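PDB 3SC6: dTDP-4-dehydrorhamnose reductase from Bacillus anthracis, which catalyses the NADPH-dependent reduction of dTDP-4-dehydro-L-rhamnose to dTDP-L-rhamnose, the closing step in making this activated sugar. Local coordinates for residues Y66-V69 / D70-E73; L78-V81 / I82-G86; G86-N89 / V90-S94; S133-A136 / G137-F140. All blocks are in the same frame, centred on the assembly; numbering follows the deposited sequence.

All four contacts belong to the NADP-binding Rossmann part of the enzyme. Contact 1 forms the loop beside the cofactor diphosphate; contacts 2 and 3 are successive parts of helix 76-97, share G86 and have centres about 11 Å apart. Contact 4, on helix 129-144, packs alongside both. N83 of contact 2 joins the cofactor-facing pieces: its OD1 lies 2.9 Å from Y66 N of contact 1, and its ND2 3.0 Å from S133 OG of contact 4, both probable hydrogen bonds. Further along, R88 CG of contact 3 meets F140 CD1 of contact 4 at 3.5 Å. T67 holds a phosphate and K134, as modelled, the nicotinamide ribose, though contacts 1 and 4 do not touch each other.

Contact 1: Y66-V69 / D70-E73. With NAP (NADP nicotinamide-adenine-dinucleotide phosphate), chain G.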
loop_
_atom_site.group_PDB
_atom_site.type_symbol
_atom_site.label_atom_id
_atom_site.label_comp_id
_atom_site.label_asym_id
_atom_site.label_seq_id
_atom_site.Cartn_x
_atom_site.Cartn_y
_atom_site.Cartn_z
ATOM N N TYR A 66 7.043 -4.616 -6.755
ATOM C CA TYR A 66 8.101 -5.425 -6.169
ATOM C C TYR A 66 8.195 -4.893 -4.747
ATOM O O TYR A 66 8.831 -3.870 -4.504
ATOM C CB TYR A 66 9.409 -5.213 -6.932
ATOM C CG TYR A 66 10.575 -6.018 -6.417
ATOM C CD1 TYR A 66 10.834 -7.290 -6.912
ATOM C CD2 TYR A 66 11.427 -5.504 -5.452
ATOM C CE1 TYR A 66 11.908 -8.036 -6.450
ATOM C CE2 TYR A 66 12.505 -6.239 -4.984
ATOM C CZ TYR A 66 12.741 -7.505 -5.487
ATOM O OH TYR A 66 13.808 -8.243 -5.022
ATOM N N THR A 67 7.544 -5.586 -3.816
ATOM C CA THR A 67 7.524 -5.177 -2.411
ATOM C C THR A 67 8.533 -5.874 -1.495
ATOM O O THR A 67 8.234 -6.136 -0.328
ATOM C CB THR A 67 6.122 -5.402 -1.825
ATOM O OG1 THR A 67 5.812 -6.800 -1.851
ATOM C CG2 THR A 67 5.081 -4.631 -2.626
ATOM N N LYS A 68 9.723 -6.165 -2.012
ATOM C CA LYS A 68 10.764 -6.823 -1.218
ATOM C C LYS A 68 11.781 -5.758 -0.817
ATOM O O LYS A 68 12.885 -5.682 -1.364
ATOM C CB LYS A 68 11.401 -7.959 -2.010
ATOM C CG LYS A 68 10.387 -9.017 -2.422
ATOM C CD LYS A 68 11.006 -10.147 -3.215
ATOM C CE LYS A 68 9.946 -11.160 -3.611
ATOM N NZ LYS A 68 10.516 -12.291 -4.389
ATOM N N VAL A 69 11.371 -4.938 0.146
ATOM C CA VAL A 69 12.169 -3.833 0.678
ATOM C C VAL A 69 13.654 -4.141 0.858
ATOM O O VAL A 69 14.502 -3.460 0.288
ATOM C CB VAL A 69 11.593 -3.339 2.029
ATOM C CG1 VAL A 69 12.429 -2.201 2.577
ATOM C CG2 VAL A 69 10.150 -2.890 1.864
ATOM N N ASP A 70 13.961 -5.165 1.648
ATOM C CA ASP A 70 15.350 -5.558 1.908
ATOM C C ASP A 70 16.125 -6.030 0.686
ATOM O O ASP A 70 17.235 -5.560 0.430
ATOM C CB ASP A 70 15.405 -6.659 2.971
ATOM C CG ASP A 70 14.894 -6.199 4.314
ATOM O OD1 ASP A 70 14.679 -7.055 5.197
ATOM O OD2 ASP A 70 14.690 -4.982 4.483
ATOM N N GLN A 71 15.545 -6.958 -0.065
ATOM C CA GLN A 71 16.211 -7.489 -1.248
ATOM C C GLN A 71 16.311 -6.439 -2.362
ATOM O O GLN A 71 17.109 -6.582 -3.290
ATOM C CB GLN A 71 15.501 -8.763 -1.721
ATOM C CG GLN A 71 16.169 -9.467 -2.894
ATOM C CD GLN A 71 15.455 -10.749 -3.285
ATOM O OE1 GLN A 71 15.901 -11.469 -4.179
ATOM N NE2 GLN A 71 14.349 -11.046 -2.607
ATOM N N ALA A 72 15.508 -5.381 -2.254
ATOM C CA ALA A 72 15.509 -4.304 -3.239
ATOM C C ALA A 72 16.895 -3.669 -3.327
ATOM O O ALA A 72 17.310 -3.215 -4.390
ATOM C CB ALA A 72 14.474 -3.252 -2.867
ATOM N N GLU A 73 17.599 -3.638 -2.197
ATOM C CA GLU A 73 18.945 -3.065 -2.123
ATOM C C GLU A 73 19.950 -3.873 -2.944
ATOM O O GLU A 73 20.921 -3.327 -3.464
ATOM C CB GLU A 73 19.408 -3.022 -0.659
ATOM C CG GLU A 73 18.573 -2.130 0.260
ATOM C CD GLU A 73 18.667 -0.656 -0.093
ATOM O OE1 GLU A 73 19.607 -0.274 -0.823
ATOM O OE2 GLU A 73 17.831 0.129 0.404
HETATM P PA NAP G . 2.234 -7.705 -2.653
HETATM O O1A NAP G . 3.689 -8.008 -2.915
HETATM O O2A NAP G . 1.366 -8.759 -2.000
HETATM O O5B NAP G . 1.530 -7.266 -4.032
HETATM C C5B NAP G . 2.278 -7.007 -5.217
HETATM C C4B NAP G . 1.850 -7.996 -6.296
HETATM O O4B NAP G . 2.409 -7.610 -7.562
HETATM C C3B NAP G . 2.330 -9.415 -5.998
HETATM O O3B NAP G . 1.243 -10.344 -5.966
HETATM C C2B NAP G . 3.265 -9.747 -7.139
HETATM O O2B NAP G . 3.180 -11.118 -7.524
HETATM C C1B NAP G . 2.797 -8.803 -8.240
HETATM N N9A NAP G . 3.823 -8.624 -9.304
HETATM C C8A NAP G . 5.158 -8.761 -9.194
HETATM N N7A NAP G . 5.718 -8.541 -10.405
HETATM C C5A NAP G . 4.723 -8.277 -11.272
HETATM C C6A NAP G . 4.668 -7.965 -12.720
HETATM N N6A NAP G . 5.804 -7.895 -13.456
HETATM N N1A NAP G . 3.457 -7.745 -13.281
HETATM C C2A NAP G . 2.332 -7.814 -12.542
HETATM N N3A NAP G . 2.363 -8.101 -11.224
HETATM C C4A NAP G . 3.533 -8.335 -10.575
HETATM O O3 NAP G . 2.144 -6.342 -1.791
HETATM P PN NAP G . 0.775 -5.492 -1.622
HETATM O O1N NAP G . 0.797 -4.856 -0.251
HETATM O O2N NAP G . -0.410 -6.311 -2.066
HETATM O O5D NAP G . 0.961 -4.321 -2.703
HETATM C C5D NAP G . 0.063 -3.212 -2.736
HETATM C C4D NAP G . 0.816 -1.919 -3.045
HETATM O O4D NAP G . 0.988 -1.147 -1.846
HETATM C C3D NAP G . 2.208 -2.161 -3.624
HETATM O O3D NAP G . 2.354 -1.462 -4.863
HETATM C C2D NAP G . 3.174 -1.618 -2.593
HETATM O O2D NAP G . 4.272 -0.970 -3.236
HETATM C C1D NAP G . 2.332 -0.655 -1.763
HETATM N N1N NAP G . 2.763 -0.554 -0.360
HETATM C C2N NAP G . 2.766 -1.644 0.426
HETATM C C3N NAP G . 3.167 -1.563 1.759
HETATM C C7N NAP G . 3.162 -2.804 2.612
HETATM O O7N NAP G . 2.876 -3.875 2.096
HETATM N N7N NAP G . 3.463 -2.727 3.906
HETATM C C4N NAP G . 3.561 -0.331 2.273
HETATM C C5N NAP G . 3.544 0.780 1.445
HETATM C C6N NAP G . 3.134 0.642 0.123
HETATM P P2B NAP G . 4.358 -12.152 -7.144
HETATM O O1X NAP G . 3.755 -13.492 -7.489
HETATM O O2X NAP G . 5.520 -11.751 -8.022
HETATM O O3X NAP G . 4.595 -11.929 -5.671
#
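With chi1 near 180° in both (-179° for Y66, -176° for Q71), each CG swings away from its backbone N, and the two side chains cross at about a right angle, with Y66 OH 3.4 Å from Q71 CG. The tyrosine ring also turns an edge to the end of the short helix 69-72, where A72 CA lies near its plane, 4.0 Å from CE2. Over one face of the same ring sits K68 CG, displaced toward the rim, and the extended lysine continues side by side with Q71. The backbone turn itself is loosely tied: A72 N makes weak bonds to K68 O (2.8 Å) and V69 O (3.3 Å). One residue after Y66 the loop reaches the cofactor, as T67 OG1 donates a hydrogen bond to the phosphate oxygen O1A of NADP at 2.7 Å. This is the Rossmann-fold pattern of a loop at the end of a parallel strand meeting the dinucleotide. D70 carries a salt bridge to R251. The turn thus leads from strand 59-62 into helix 69-72, while the Y66 ring packs on L78, and the base of its side chain on I82, both of helix 76-97.

Contact 2: L78-V81 / I82-G86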
loop_
_atom_site.group_PDB
_atom_site.type_symbol
_atom_site.label_atom_id
_atom_site.label_comp_id
_atom_site.label_asym_id
_atom_site.label_seq_id
_atom_site.Cartn_x
_atom_site.Cartn_y
_atom_site.Cartn_z
ATOM N N LEU A 78 15.889 -4.592 -10.964
ATOM C CA LEU A 78 14.621 -5.304 -10.840
ATOM C C LEU A 78 13.577 -4.486 -10.070
ATOM O O LEU A 78 12.386 -4.635 -10.305
ATOM C CB LEU A 78 14.843 -6.664 -10.171
ATOM C CG LEU A 78 13.622 -7.574 -10.010
ATOM C CD1 LEU A 78 12.976 -7.852 -11.363
ATOM C CD2 LEU A 78 14.020 -8.875 -9.330
ATOM N N ALA A 79 14.029 -3.635 -9.152
ATOM C CA ALA A 79 13.124 -2.795 -8.365
ATOM C C ALA A 79 12.528 -1.746 -9.289
ATOM O O ALA A 79 11.320 -1.480 -9.247
ATOM C CB ALA A 79 13.862 -2.137 -7.228
ATOM N N TYR A 80 13.385 -1.132 -10.102
ATOM C CA TYR A 80 12.947 -0.118 -11.059
ATOM C C TYR A 80 12.123 -0.679 -12.206
ATOM O O TYR A 80 11.060 -0.145 -12.519
ATOM C CB TYR A 80 14.120 0.719 -11.603
ATOM C CG TYR A 80 14.625 1.773 -10.645
ATOM C CD1 TYR A 80 14.136 3.071 -10.731
ATOM C CD2 TYR A 80 15.549 1.490 -9.651
ATOM C CE1 TYR A 80 14.557 4.059 -9.874
ATOM C CE2 TYR A 80 15.983 2.488 -8.777
ATOM C CZ TYR A 80 15.473 3.771 -8.902
ATOM O OH TYR A 80 15.868 4.783 -8.062
ATOM N N VAL A 81 12.601 -1.745 -12.835
ATOM C CA VAL A 81 11.870 -2.339 -13.947
ATOM C C VAL A 81 10.412 -2.547 -13.568
ATOM O O VAL A 81 9.519 -2.152 -14.304
ATOM C CB VAL A 81 12.488 -3.685 -14.409
ATOM C CG1 VAL A 81 11.626 -4.326 -15.491
ATOM C CG2 VAL A 81 13.903 -3.478 -14.909
ATOM N N ILE A 82 10.175 -3.145 -12.407
ATOM C CA ILE A 82 8.812 -3.401 -11.949
ATOM C C ILE A 82 8.075 -2.157 -11.480
ATOM O O ILE A 82 7.038 -1.820 -12.023
ATOM C CB ILE A 82 8.770 -4.420 -10.782
ATOM C CG1 ILE A 82 9.357 -5.768 -11.203
ATOM C CG2 ILE A 82 7.327 -4.627 -10.314
ATOM C CD1 ILE A 82 8.616 -6.414 -12.334
ATOM N N ASN A 83 8.619 -1.483 -10.470
ATOM C CA ASN A 83 8.001 -0.280 -9.907
ATOM C C ASN A 83 7.997 0.989 -10.755
ATOM O O ASN A 83 7.006 1.728 -10.753
ATOM C CB ASN A 83 8.610 0.029 -8.534
ATOM C CG ASN A 83 8.297 -1.039 -7.493
ATOM O OD1 ASN A 83 7.458 -1.908 -7.714
ATOM N ND2 ASN A 83 8.941 -0.947 -6.339
ATOM N N ALA A 84 9.090 1.256 -11.458
ATOM C CA ALA A 84 9.177 2.454 -12.291
ATOM C C ALA A 84 8.668 2.204 -13.712
ATOM O O ALA A 84 7.601 2.700 -14.097
ATOM C CB ALA A 84 10.606 2.957 -12.327
ATOM N N ILE A 85 9.438 1.436 -14.485
ATOM C CA ILE A 85 9.078 1.117 -15.863
ATOM C C ILE A 85 7.681 0.519 -15.929
ATOM O O ILE A 85 6.911 0.816 -16.839
ATOM C CB ILE A 85 10.107 0.155 -16.522
ATOM C CG1 ILE A 85 11.507 0.782 -16.511
ATOM C CG2 ILE A 85 9.706 -0.181 -17.950
ATOM C CD1 ILE A 85 11.578 2.116 -17.209
ATOM N N GLY A 86 7.348 -0.313 -14.954
ATOM C CA GLY A 86 6.036 -0.944 -14.908
ATOM C C GLY A 86 4.907 0.067 -14.805
ATOM O O GLY A 86 3.885 -0.062 -15.474
#
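Y80 O accepts two backbone donors, A84 N at 2.6 Å and I85 N at 3.0 Å, which marks a pi-type turn in helix 76-97 of the Rossmann fold. On one side of this bifurcation the bonding is that of an ordinary alpha-helix, N83 N to A79 O at 3.0 Å; past it the helix takes the wider step, G86 N reaching V81 O in a weak bond. The Y80 ring brings CD1 to within 3.9 Å of A84 CB, approaching obliquely. L78 and I82 lie side by side and point the same way, and their contact is light, CD1 of L78 being 4.2 Å from CG1 of I82.

Beyond this shell, helix 129-144 receives the ring of Y80 at A132 and A136, and A79 at I129. V81 and I82 both touch T43, and the side chain of I82 comes within about 3 Å of the bound NADP, so this part of the helix contributes to the wall of the cofactor pocket. The buried amide of N83 is satisfied at both ends, by Y66 N and S133 OG. The helix backbone puts N83 CB 3.2 Å from A79 O, and chi1 of -65° keeps CG close to the same carbonyl oxygen, at 3.5 Å.

Contact 3: G86-N89 / V90-S94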
loop_
_atom_site.group_PDB
_atom_site.type_symbol
_atom_site.label_atom_id
_atom_site.label_comp_id
_atom_site.label_asym_id
_atom_site.label_seq_id
_atom_site.Cartn_x
_atom_site.Cartn_y
_atom_site.Cartn_z
ATOM N N GLY A 86 7.348 -0.313 -14.954
ATOM C CA GLY A 86 6.036 -0.944 -14.908
ATOM C C GLY A 86 4.907 0.067 -14.805
ATOM O O GLY A 86 3.885 -0.062 -15.474
ATOM N N ALA A 87 5.087 1.076 -13.959
ATOM C CA ALA A 87 4.075 2.112 -13.781
ATOM C C ALA A 87 3.996 2.967 -15.038
ATOM O O ALA A 87 2.936 3.482 -15.394
ATOM C CB ALA A 87 4.413 2.980 -12.570
ATOM N N ARG A 88 5.129 3.114 -15.712
ATOM C CA ARG A 88 5.202 3.906 -16.932
ATOM C C ARG A 88 4.383 3.223 -18.045
ATOM O O ARG A 88 3.645 3.892 -18.773
ATOM C CB ARG A 88 6.682 4.130 -17.283
ATOM C CG ARG A 88 7.011 4.997 -18.499
ATOM C CD ARG A 88 6.614 4.381 -19.812
ATOM N NE ARG A 88 7.263 3.085 -19.958
ATOM C CZ ARG A 88 8.493 2.901 -20.433
ATOM N NH1 ARG A 88 8.984 1.670 -20.519
ATOM N NH2 ARG A 88 9.240 3.935 -20.810
ATOM N N ASN A 89 4.489 1.898 -18.145
ATOM C CA ASN A 89 3.753 1.124 -19.157
ATOM C C ASN A 89 2.246 1.176 -18.909
ATOM O O ASN A 89 1.455 1.343 -19.840
ATOM C CB ASN A 89 4.202 -0.344 -19.155
ATOM C CG ASN A 89 5.667 -0.516 -19.509
ATOM O OD1 ASN A 89 6.320 0.413 -19.974
ATOM N ND2 ASN A 89 6.182 -1.725 -19.316
ATOM N N VAL A 90 1.849 1.009 -17.651
ATOM C CA VAL A 90 0.430 1.045 -17.291
ATOM C C VAL A 90 -0.104 2.459 -17.475
ATOM O O VAL A 90 -1.289 2.651 -17.744
ATOM C CB VAL A 90 0.195 0.563 -15.846
ATOM C CG1 VAL A 90 -1.264 0.734 -15.442
ATOM C CG2 VAL A 90 0.642 -0.892 -15.700
ATOM N N ALA A 91 0.782 3.445 -17.337
ATOM C CA ALA A 91 0.407 4.844 -17.499
ATOM C C ALA A 91 0.075 5.095 -18.964
ATOM O O ALA A 91 -0.983 5.642 -19.286
ATOM C CB ALA A 91 1.526 5.748 -17.042
ATOM N N VAL A 92 0.982 4.686 -19.848
ATOM C CA VAL A 92 0.794 4.849 -21.288
ATOM C C VAL A 92 -0.548 4.252 -21.724
ATOM O O VAL A 92 -1.366 4.932 -22.341
ATOM C CB VAL A 92 1.937 4.173 -22.086
ATOM C CG1 VAL A 92 1.653 4.215 -23.574
ATOM C CG2 VAL A 92 3.275 4.828 -21.765
ATOM N N ALA A 93 -0.770 2.985 -21.382
ATOM C CA ALA A 93 -2.010 2.292 -21.736
ATOM C C ALA A 93 -3.237 3.021 -21.185
ATOM O O ALA A 93 -4.241 3.176 -21.883
ATOM C CB ALA A 93 -1.975 0.863 -21.231
ATOM N N SER A 94 -3.158 3.457 -19.931
ATOM C CA SER A 94 -4.264 4.168 -19.303
ATOM C C SER A 94 -4.623 5.394 -20.135
ATOM O O SER A 94 -5.802 5.715 -20.304
ATOM C CB SER A 94 -3.887 4.605 -17.889
ATOM O OG SER A 94 -3.552 3.492 -17.077
#
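N89 OD1 is held by two nitrogens of R88, the residue whose CD rests 3.9 Å from V92 CG2. NE donates at 2.8 Å and NH1 at 3.0 Å, a side-on grip of both nitrogens on one oxygen, which lies close to the guanidinium plane. NH1 also lies in the carbonyl plane of the amide, whereas NE is tilted 21° from it. The arginine folds round to the next residue, its chain bent at both chi2 (-68°) and chi3 (-57°). The other end of the amide has its own partner: N89 ND2 bonds I42 O, so the buried side chain is fixed from both ends.

Between the segments the helix is regular. V90 N donates to G86 O at 3.2 Å, and the next three donors continue the i to i-4 pattern, ending with A93 N to N89 O. As a helix of the Rossmann fold, 76-97 lays one side on the parallel strands of the central sheet, where V90 and S94 touch I60 of strand 59-62 and L101 of strand 100-106. Its flanks meet helix 45-55 through V92 and A93, and helix 129-144 through R88 and V92.

S94 adds a side-chain bond to its own turn: OG donates to V90 O at 2.5 Å while S94 N binds that oxygen at 3.0 Å, the two arriving from opposite faces of the carbonyl plane.

Contact 4: S133-A136 / G137-F140; sequences SKYA and GEQF. With NAP (NADP nicotinamide-adenine-dinucleotide phosphate), chain G.
Four consecutive carbonyls, from S133 to A136, accept the amide N-H groups of G137 to F140 in regular alpha-helical bonds, with E138 N to K134 O at 2.7 Å and Q139 N to Y135 O at 3.0 Å. One turn apart, Y135 and Q139 meet through a CH-pi contact: Q139 CG stands over one face of the phenol ring, 4.2 Å from its centroid and 17° off the normal. A bend at chi2 (-61°) then carries the amide to the hydroxyl end of the ring, NE2 nearest CZ and OH, with the two planes 81° apart. Y135 also meets E138, whose OE1 approaches ring atom CD1 obliquely at 3.7 Å.

With Y130, K134 matches the Tyr-x-x-x-Lys sequence of the short-chain dehydrogenase/reductase family, and both bind the cofactor here. K134 NZ hydrogen-bonds the nicotinamide-ribose hydroxyl oxygens O3D (2.7 Å) and O2D (2.8 Å) of NADP, although its modelled position is somewhat uncertain. The K134 chain, bent at chi3, passes N83 and Y103 on the way. E138 extends toward the sheet, its OE1 in a salt bridge with R152 and its OE2 hydrogen-bonded to S105 OG of strand 100-106.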
loop_
_atom_site.group_PDB
_atom_site.type_symbol
_atom_site.label_atom_id
_atom_site.label_comp_id
_atom_site.label_asym_id
_atom_site.label_seq_id
_atom_site.Cartn_x
_atom_site.Cartn_y
_atom_site.Cartn_z
ATOM N N SER A 133 12.343 3.663 -6.144
ATOM C CA SER A 133 11.777 3.006 -7.314
ATOM C C SER A 133 10.325 3.420 -7.524
ATOM O O SER A 133 9.918 3.684 -8.656
ATOM C CB SER A 133 11.871 1.487 -7.188
ATOM O OG SER A 133 11.141 1.032 -6.065
ATOM N N LYS A 134 9.531 3.474 -6.454
ATOM C CA LYS A 134 8.142 3.874 -6.640
ATOM C C LYS A 134 7.986 5.376 -6.845
ATOM O O LYS A 134 7.024 5.814 -7.465
ATOM C CB LYS A 134 7.179 3.305 -5.602
ATOM C CG LYS A 134 7.183 1.783 -5.617
ATOM C CD LYS A 134 6.002 1.175 -4.902
ATOM C CE LYS A 134 4.717 1.520 -5.669
ATOM N NZ LYS A 134 3.478 0.939 -5.104
ATOM N N TYR A 135 8.917 6.171 -6.333
ATOM C CA TYR A 135 8.824 7.609 -6.543
ATOM C C TYR A 135 9.006 7.830 -8.040
ATOM O O TYR A 135 8.299 8.638 -8.643
ATOM C CB TYR A 135 9.842 8.390 -5.713
ATOM C CG TYR A 135 9.878 9.862 -6.056
ATOM C CD1 TYR A 135 8.848 10.712 -5.676
ATOM C CD2 TYR A 135 10.982 10.418 -6.700
ATOM C CE1 TYR A 135 8.883 12.063 -5.989
ATOM C CE2 TYR A 135 11.033 11.768 -7.002
ATOM C CZ TYR A 135 9.981 12.588 -6.642
ATOM O OH TYR A 135 10.016 13.938 -6.935
ATOM N N ALA A 136 9.940 7.082 -8.634
ATOM C CA ALA A 136 10.208 7.169 -10.060
ATOM C C ALA A 136 8.934 6.728 -10.766
ATOM O O ALA A 136 8.580 7.243 -11.824
ATOM C CB ALA A 136 11.376 6.269 -10.448
ATOM N N GLY A 137 8.250 5.760 -10.166
ATOM C CA GLY A 137 7.000 5.246 -10.710
ATOM C C GLY A 137 5.949 6.343 -10.702
ATOM O O GLY A 137 5.255 6.543 -11.697
ATOM N N GLU A 138 5.837 7.061 -9.582
ATOM C CA GLU A 138 4.866 8.150 -9.459
ATOM C C GLU A 138 5.104 9.219 -10.511
ATOM O O GLU A 138 4.157 9.738 -11.105
ATOM C CB GLU A 138 4.951 8.820 -8.090
ATOM C CG GLU A 138 4.614 7.949 -6.900
ATOM C CD GLU A 138 4.791 8.697 -5.589
ATOM O OE1 GLU A 138 5.285 9.844 -5.622
ATOM O OE2 GLU A 138 4.459 8.139 -4.527
ATOM N N GLN A 139 6.373 9.559 -10.731
ATOM C CA GLN A 139 6.708 10.577 -11.717
ATOM C C GLN A 139 6.279 10.179 -13.130
ATOM O O GLN A 139 5.729 11.012 -13.843
ATOM C CB GLN A 139 8.190 10.956 -11.652
ATOM C CG GLN A 139 8.620 11.563 -10.308
ATOM C CD GLN A 139 7.890 12.868 -9.959
ATOM O OE1 GLN A 139 7.181 13.446 -10.781
ATOM N NE2 GLN A 139 8.089 13.341 -8.738
ATOM N N PHE A 140 6.510 8.933 -13.558
ATOM C CA PHE A 140 6.072 8.570 -14.910
ATOM C C PHE A 140 4.563 8.692 -15.036
ATOM O O PHE A 140 4.063 9.007 -16.109
ATOM C CB PHE A 140 6.500 7.179 -15.379
ATOM C CG PHE A 140 7.969 7.020 -15.611
ATOM C CD1 PHE A 140 8.552 7.548 -16.752
ATOM C CD2 PHE A 140 8.740 6.224 -14.788
ATOM C CE1 PHE A 140 9.906 7.373 -17.009
ATOM C CE2 PHE A 140 10.092 6.033 -15.047
ATOM C CZ PHE A 140 10.673 6.608 -16.159
HETATM P PA NAP G . 2.234 -7.705 -2.653
HETATM O O1A NAP G . 3.689 -8.008 -2.915
HETATM O O2A NAP G . 1.366 -8.759 -2.000
HETATM O O5B NAP G . 1.530 -7.266 -4.032
HETATM C C5B NAP G . 2.278 -7.007 -5.217
HETATM C C4B NAP G . 1.850 -7.996 -6.296
HETATM O O4B NAP G . 2.409 -7.610 -7.562
HETATM C C3B NAP G . 2.330 -9.415 -5.998
HETATM O O3B NAP G . 1.243 -10.344 -5.966
HETATM C C2B NAP G . 3.265 -9.747 -7.139
HETATM O O2B NAP G . 3.180 -11.118 -7.524
HETATM C C1B NAP G . 2.797 -8.803 -8.240
HETATM N N9A NAP G . 3.823 -8.624 -9.304
HETATM C C8A NAP G . 5.158 -8.761 -9.194
HETATM N N7A NAP G . 5.718 -8.541 -10.405
HETATM C C5A NAP G . 4.723 -8.277 -11.272
HETATM C C6A NAP G . 4.668 -7.965 -12.720
HETATM N N6A NAP G . 5.804 -7.895 -13.456
HETATM N N1A NAP G . 3.457 -7.745 -13.281
HETATM C C2A NAP G . 2.332 -7.814 -12.542
HETATM N N3A NAP G . 2.363 -8.101 -11.224
HETATM C C4A NAP G . 3.533 -8.335 -10.575
HETATM O O3 NAP G . 2.144 -6.342 -1.791
HETATM P PN NAP G . 0.775 -5.492 -1.622
HETATM O O1N NAP G . 0.797 -4.856 -0.251
HETATM O O2N NAP G . -0.410 -6.311 -2.066
HETATM O O5D NAP G . 0.961 -4.321 -2.703
HETATM C C5D NAP G . 0.063 -3.212 -2.736
HETATM C C4D NAP G . 0.816 -1.919 -3.045
HETATM O O4D NAP G . 0.988 -1.147 -1.846
HETATM C C3D NAP G . 2.208 -2.161 -3.624
HETATM O O3D NAP G . 2.354 -1.462 -4.863
HETATM C C2D NAP G . 3.174 -1.618 -2.593
HETATM O O2D NAP G . 4.272 -0.970 -3.236
HETATM C C1D NAP G . 2.332 -0.655 -1.763
HETATM N N1N NAP G . 2.763 -0.554 -0.360
HETATM C C2N NAP G . 2.766 -1.644 0.426
HETATM C C3N NAP G . 3.167 -1.563 1.759
HETATM C C7N NAP G . 3.162 -2.804 2.612
HETATM O O7N NAP G . 2.876 -3.875 2.096
HETATM N N7N NAP G . 3.463 -2.727 3.906
HETATM C C4N NAP G . 3.561 -0.331 2.273
HETATM C C5N NAP G . 3.544 0.780 1.445
HETATM C C6N NAP G . 3.134 0.642 0.123
HETATM P P2B NAP G . 4.358 -12.152 -7.144
HETATM O O1X NAP G . 3.755 -13.492 -7.489
HETATM O O2X NAP G . 5.520 -11.751 -8.022
HETATM O O3X NAP G . 4.595 -11.929 -5.671
#